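Local coordinates for protein abietadiene synthase, chloroplastic (PDB 3S9V) that is a chloroplast enzyme of the terpene synthase family, with mainly helical regular structure and a terpene synthase metal-binding domain, at residues A[520-534]-A[640-652]. Residues are numbered along the deposited sequence; the frame is centred on the assembly and turned at random.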
loop_
_atom_site.group_PDB
_atom_site.type_symbol
_atom_site.label_atom_id
_atom_site.label_comp_id
_atom_site.label_asym_id
_atom_site.label_seq_id
_atom_site.Cartn_x
_atom_site.Cartn_y
_atom_site.Cartn_z
ATOM N N PHE A 520 -14.140 -19.247 -2.681
ATOM C CA PHE A 520 -14.541 -19.270 -1.278
ATOM C C PHE A 520 -16.007 -18.888 -1.055
ATOM O O PHE A 520 -16.356 -18.296 -0.033
ATOM C CB PHE A 520 -13.632 -18.330 -0.471
ATOM C CG PHE A 520 -12.161 -18.648 -0.585
ATOM C CD1 PHE A 520 -11.658 -19.875 -0.152
ATOM C CD2 PHE A 520 -11.269 -17.713 -1.117
ATOM C CE1 PHE A 520 -10.282 -20.167 -0.244
ATOM C CE2 PHE A 520 -9.893 -17.996 -1.214
ATOM C CZ PHE A 520 -9.403 -19.222 -0.778
ATOM N N SER A 521 -16.870 -19.233 -2.006
ATOM C CA SER A 521 -18.287 -18.915 -1.885
ATOM C C SER A 521 -18.929 -19.633 -0.691
ATOM O O SER A 521 -19.725 -19.046 0.047
ATOM C CB SER A 521 -19.015 -19.292 -3.180
ATOM O OG SER A 521 -18.700 -20.618 -3.578
ATOM N N LYS A 522 -18.566 -20.900 -0.500
ATOM C CA LYS A 522 -19.111 -21.702 0.587
ATOM C C LYS A 522 -18.657 -21.176 1.942
ATOM O O LYS A 522 -19.444 -21.132 2.888
ATOM C CB LYS A 522 -18.688 -23.167 0.438
ATOM C CG LYS A 522 -19.544 -24.124 1.242
ATOM C CD LYS A 522 -20.983 -24.032 0.765
ATOM C CE LYS A 522 -21.919 -24.850 1.625
ATOM N NZ LYS A 522 -23.339 -24.704 1.181
ATOM N N CYS A 523 -17.390 -20.785 2.036
ATOM C CA CYS A 523 -16.854 -20.250 3.282
ATOM C C CYS A 523 -17.587 -18.953 3.608
ATOM O O CYS A 523 -17.882 -18.678 4.768
ATOM C CB CYS A 523 -15.345 -19.987 3.154
ATOM S SG CYS A 523 -14.525 -19.434 4.687
ATOM N N ARG A 524 -17.888 -18.159 2.584
ATOM C CA ARG A 524 -18.602 -16.900 2.788
ATOM C C ARG A 524 -20.012 -17.149 3.334
ATOM O O ARG A 524 -20.494 -16.434 4.229
ATOM C CB ARG A 524 -18.718 -16.129 1.470
ATOM C CG ARG A 524 -17.448 -15.429 1.022
ATOM C CD ARG A 524 -17.777 -14.392 -0.038
ATOM N NE ARG A 524 -18.051 -14.996 -1.341
ATOM C CZ ARG A 524 -17.115 -15.514 -2.134
ATOM N NH1 ARG A 524 -15.838 -15.502 -1.759
ATOM N NH2 ARG A 524 -17.451 -16.039 -3.305
ATOM N N GLU A 525 -20.667 -18.169 2.782
ATOM C CA GLU A 525 -22.025 -18.519 3.181
ATOM C C GLU A 525 -22.053 -18.932 4.646
ATOM O O GLU A 525 -22.816 -18.382 5.445
ATOM C CB GLU A 525 -22.551 -19.668 2.311
ATOM C CG GLU A 525 -23.979 -20.102 2.618
ATOM C CD GLU A 525 -24.266 -21.524 2.147
ATOM O OE1 GLU A 525 -23.975 -21.833 0.971
ATOM O OE2 GLU A 525 -24.781 -22.333 2.951
ATOM N N VAL A 526 -21.210 -19.897 4.992
ATOM C CA VAL A 526 -21.145 -20.397 6.354
ATOM C C VAL A 526 -20.682 -19.327 7.339
ATOM O O VAL A 526 -21.092 -19.325 8.487
ATOM C CB VAL A 526 -20.216 -21.624 6.451
ATOM C CG1 VAL A 526 -20.178 -22.134 7.884
ATOM C CG2 VAL A 526 -20.712 -22.723 5.511
ATOM N N TYR A 527 -19.836 -18.417 6.876
ATOM C CA TYR A 527 -19.332 -17.336 7.716
ATOM C C TYR A 527 -20.515 -16.431 8.055
ATOM O O TYR A 527 -20.723 -16.043 9.205
ATOM C CB TYR A 527 -18.259 -16.549 6.947
ATOM C CG TYR A 527 -17.514 -15.514 7.750
ATOM C CD1 TYR A 527 -18.163 -14.397 8.264
ATOM C CD2 TYR A 527 -16.147 -15.651 7.992
ATOM C CE1 TYR A 527 -17.471 -13.438 8.998
ATOM C CE2 TYR A 527 -15.448 -14.705 8.719
ATOM C CZ TYR A 527 -16.114 -13.597 9.221
ATOM O OH TYR A 527 -15.416 -12.651 9.942
ATOM N N THR A 528 -21.296 -16.114 7.031
ATOM C CA THR A 528 -22.457 -15.257 7.181
ATOM C C THR A 528 -23.532 -15.849 8.092
ATOM O O THR A 528 -24.056 -15.159 8.972
ATOM C CB THR A 528 -23.070 -14.960 5.809
ATOM O OG1 THR A 528 -22.090 -14.305 4.992
ATOM C CG2 THR A 528 -24.309 -14.080 5.955
ATOM N N LYS A 529 -23.868 -17.118 7.881
ATOM C CA LYS A 529 -24.882 -17.767 8.704
ATOM C C LYS A 529 -24.422 -17.877 10.148
ATOM O O LYS A 529 -25.179 -17.585 11.074
ATOM C CB LYS A 529 -25.219 -19.149 8.147
ATOM C CG LYS A 529 -26.102 -19.079 6.903
ATOM C CD LYS A 529 -26.239 -20.426 6.219
ATOM C CE LYS A 529 -27.075 -20.297 4.949
ATOM N NZ LYS A 529 -27.115 -21.566 4.167
ATOM N N THR A 530 -23.173 -18.283 10.337
ATOM C CA THR A 530 -22.627 -18.422 11.676
ATOM C C THR A 530 -22.565 -17.079 12.403
ATOM O O THR A 530 -22.892 -17.001 13.582
ATOM C CB THR A 530 -21.230 -19.047 11.633
ATOM O OG1 THR A 530 -21.267 -20.220 10.805
ATOM C CG2 THR A 530 -20.794 -19.448 13.026
ATOM N N SER A 531 -22.157 -16.022 11.701
ATOM C CA SER A 531 -22.091 -14.693 12.308
ATOM C C SER A 531 -23.489 -14.230 12.698
ATOM O O SER A 531 -23.698 -13.703 13.791
ATOM C CB SER A 531 -21.488 -13.675 11.338
ATOM O OG SER A 531 -20.157 -14.010 11.008
ATOM N N ASN A 532 -24.449 -14.422 11.797
ATOM C CA ASN A 532 -25.823 -14.018 12.071
ATOM C C ASN A 532 -26.327 -14.747 13.314
ATOM O O ASN A 532 -27.030 -14.168 14.144
ATOM C CB ASN A 532 -26.729 -14.328 10.878
ATOM C CG ASN A 532 -27.787 -13.262 10.670
ATOM O OD1 ASN A 532 -28.524 -12.919 11.594
ATOM N ND2 ASN A 532 -27.862 -12.727 9.458
ATOM N N PHE A 533 -25.963 -16.016 13.456
ATOM C CA PHE A 533 -26.396 -16.749 14.630
ATOM C C PHE A 533 -25.726 -16.275 15.911
ATOM O O PHE A 533 -26.316 -16.377 16.981
ATOM C CB PHE A 533 -26.197 -18.253 14.450
ATOM C CG PHE A 533 -27.447 -18.960 14.016
ATOM C CD1 PHE A 533 -27.614 -19.374 12.700
ATOM C CD2 PHE A 533 -28.493 -19.149 14.915
ATOM C CE1 PHE A 533 -28.802 -19.960 12.284
ATOM C CE2 PHE A 533 -29.689 -19.737 14.508
ATOM C CZ PHE A 533 -29.841 -20.142 13.188
ATOM N N THR A 534 -24.504 -15.755 15.822
ATOM C CA THR A 534 -23.854 -15.259 17.032
ATOM C C THR A 534 -24.566 -13.972 17.457
ATOM O O THR A 534 -24.608 -13.644 18.638
ATOM C CB THR A 534 -22.339 -14.982 16.828
ATOM O OG1 THR A 534 -22.148 -13.989 15.812
ATOM C CG2 THR A 534 -21.629 -16.248 16.417
ATOM N N ALA A 640 -17.726 -13.479 20.210
ATOM C CA ALA A 640 -17.988 -14.501 19.193
ATOM C C ALA A 640 -17.203 -14.569 17.886
ATOM O O ALA A 640 -17.581 -15.325 16.992
ATOM C CB ALA A 640 -19.484 -14.518 18.876
ATOM N N LEU A 641 -16.117 -13.820 17.757
ATOM C CA LEU A 641 -15.336 -13.885 16.525
ATOM C C LEU A 641 -14.685 -15.261 16.379
ATOM O O LEU A 641 -14.592 -15.801 15.273
ATOM C CB LEU A 641 -14.266 -12.793 16.508
ATOM C CG LEU A 641 -14.829 -11.374 16.634
ATOM C CD1 LEU A 641 -13.693 -10.371 16.579
ATOM C CD2 LEU A 641 -15.839 -11.117 15.519
ATOM N N GLY A 642 -14.247 -15.834 17.498
ATOM C CA GLY A 642 -13.620 -17.141 17.445
ATOM C C GLY A 642 -14.530 -18.197 16.825
ATOM O O GLY A 642 -14.089 -18.989 15.995
ATOM N N THR A 643 -15.796 -18.200 17.236
ATOM C CA THR A 643 -16.805 -19.154 16.757
ATOM C C THR A 643 -16.987 -19.084 15.239
ATOM O O THR A 643 -17.002 -20.116 14.552
ATOM C CB THR A 643 -18.162 -18.890 17.465
ATOM O OG1 THR A 643 -18.027 -19.227 18.846
ATOM C CG2 THR A 643 -19.302 -19.712 16.840
ATOM N N VAL A 644 -17.107 -17.862 14.728
ATOM C CA VAL A 644 -17.269 -17.633 13.305
ATOM C C VAL A 644 -16.083 -18.238 12.543
ATOM O O VAL A 644 -16.255 -18.931 11.539
ATOM C CB VAL A 644 -17.345 -16.128 13.021
ATOM C CG1 VAL A 644 -17.568 -15.890 11.529
ATOM C CG2 VAL A 644 -18.459 -15.506 13.861
ATOM N N VAL A 645 -14.878 -17.984 13.037
ATOM C CA VAL A 645 -13.675 -18.510 12.408
ATOM C C VAL A 645 -13.579 -20.033 12.440
ATOM O O VAL A 645 -13.354 -20.669 11.413
ATOM C CB VAL A 645 -12.407 -17.935 13.076
ATOM C CG1 VAL A 645 -11.170 -18.676 12.585
ATOM C CG2 VAL A 645 -12.289 -16.451 12.757
ATOM N N LEU A 646 -13.752 -20.617 13.618
ATOM C CA LEU A 646 -13.635 -22.056 13.761
ATOM C C LEU A 646 -14.620 -22.863 12.915
ATOM O O LEU A 646 -14.299 -23.961 12.454
ATOM C CB LEU A 646 -13.740 -22.428 15.236
ATOM C CG LEU A 646 -12.568 -21.863 16.059
ATOM C CD1 LEU A 646 -12.753 -22.183 17.537
ATOM C CD2 LEU A 646 -11.256 -22.445 15.556
ATOM N N ILE A 647 -15.811 -22.329 12.691
ATOM C CA ILE A 647 -16.763 -23.050 11.867
ATOM C C ILE A 647 -16.488 -22.791 10.379
ATOM O O ILE A 647 -16.552 -23.710 9.566
ATOM C CB ILE A 647 -18.204 -22.689 12.259
ATOM C CG1 ILE A 647 -18.418 -23.073 13.732
ATOM C CG2 ILE A 647 -19.193 -23.420 11.359
ATOM C CD1 ILE A 647 -19.824 -22.933 14.228
ATOM N N SER A 648 -16.142 -21.552 10.027
ATOM C CA SER A 648 -15.827 -21.216 8.637
ATOM C C SER A 648 -14.574 -21.962 8.131
ATOM O O SER A 648 -14.486 -22.309 6.951
ATOM C CB SER A 648 -15.588 -19.710 8.496
ATOM O OG SER A 648 -16.751 -18.965 8.797
ATOM N N ALA A 649 -13.612 -22.194 9.028
ATOM C CA ALA A 649 -12.358 -22.873 8.700
ATOM C C ALA A 649 -12.528 -24.299 8.168
ATOM O O ALA A 649 -11.563 -24.915 7.716
ATOM C CB ALA A 649 -11.444 -22.890 9.926
ATOM N N LEU A 650 -13.742 -24.830 8.243
ATOM C CA LEU A 650 -14.020 -26.173 7.741
ATOM C C LEU A 650 -14.357 -26.117 6.255
ATOM O O LEU A 650 -14.411 -27.145 5.590
ATOM C CB LEU A 650 -15.219 -26.783 8.470
ATOM C CG LEU A 650 -15.090 -27.412 9.856
ATOM C CD1 LEU A 650 -14.131 -26.631 10.713
ATOM C CD2 LEU A 650 -16.477 -27.461 10.478
ATOM N N PHE A 651 -14.575 -24.915 5.733
ATOM C CA PHE A 651 -14.971 -24.776 4.336
ATOM C C PHE A 651 -14.056 -23.969 3.418
ATOM O O PHE A 651 -14.530 -23.274 2.522
ATOM C CB PHE A 651 -16.393 -24.207 4.279
ATOM C CG PHE A 651 -17.390 -25.010 5.069
ATOM C CD1 PHE A 651 -17.458 -24.892 6.455
ATOM C CD2 PHE A 651 -18.237 -25.914 4.428
ATOM C CE1 PHE A 651 -18.352 -25.664 7.193
ATOM C CE2 PHE A 651 -19.133 -26.692 5.154
ATOM C CZ PHE A 651 -19.193 -26.569 6.541
ATOM N N THR A 652 -12.749 -24.096 3.613
ATOM C CA THR A 652 -11.774 -23.369 2.798
ATOM C C THR A 652 -11.476 -24.049 1.459
ATOM O O THR A 652 -11.076 -23.397 0.494
ATOM C CB THR A 652 -10.452 -23.215 3.552
ATOM O OG1 THR A 652 -9.948 -24.514 3.878
ATOM C CG2 THR A 652 -10.661 -22.412 4.843
HETATM O O HOH W 1 -15.553 -22.040 0.400
#
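Val644 and Tyr527 give this helix pair one of its two methyl-on-ring contacts: CG1 of Val644 stands over the centre of the Tyr527 ring, 3.4 Å from its centroid, in a CH-pi contact. With chi1 at -178°, CG1 points away from its own backbone N and reaches both that face and OG of Ser531. The second runs the other way, CG2 of Val526 sitting 3.9 Å from the centroid of the Phe651 ring. Aliphatic contacts add to these: CG1 of Val526 meets CG2 of Ile647 at 3.8 Å, and CB of Thr534 lies 3.5 Å from CB of Ala640. Toward Phe520, CB of Cys523 rests 3.4 Å from Phe651 O.

Several hydroxyls of the interface bond back to their own helix. Ser648 OG bonds Val644 O at 2.8 Å, sharing that carbonyl with Ser648 N from the opposite face, and Ser531 OG treats Tyr527 O likewise. A water joins the segments, donating to Phe651 O (2.7 Å) and accepting from Cys523 N. Beyond the pair, Tyr527 OH bonds Thr750, while Ile586 of helix 570-594 touches Val526 and Phe651.

The axes of 521-534 and 641-648 come within 8.9 Å and run roughly antiparallel, at 148°: buried helix-to-helix packing within the all-helical metal-binding domain of a terpene synthase.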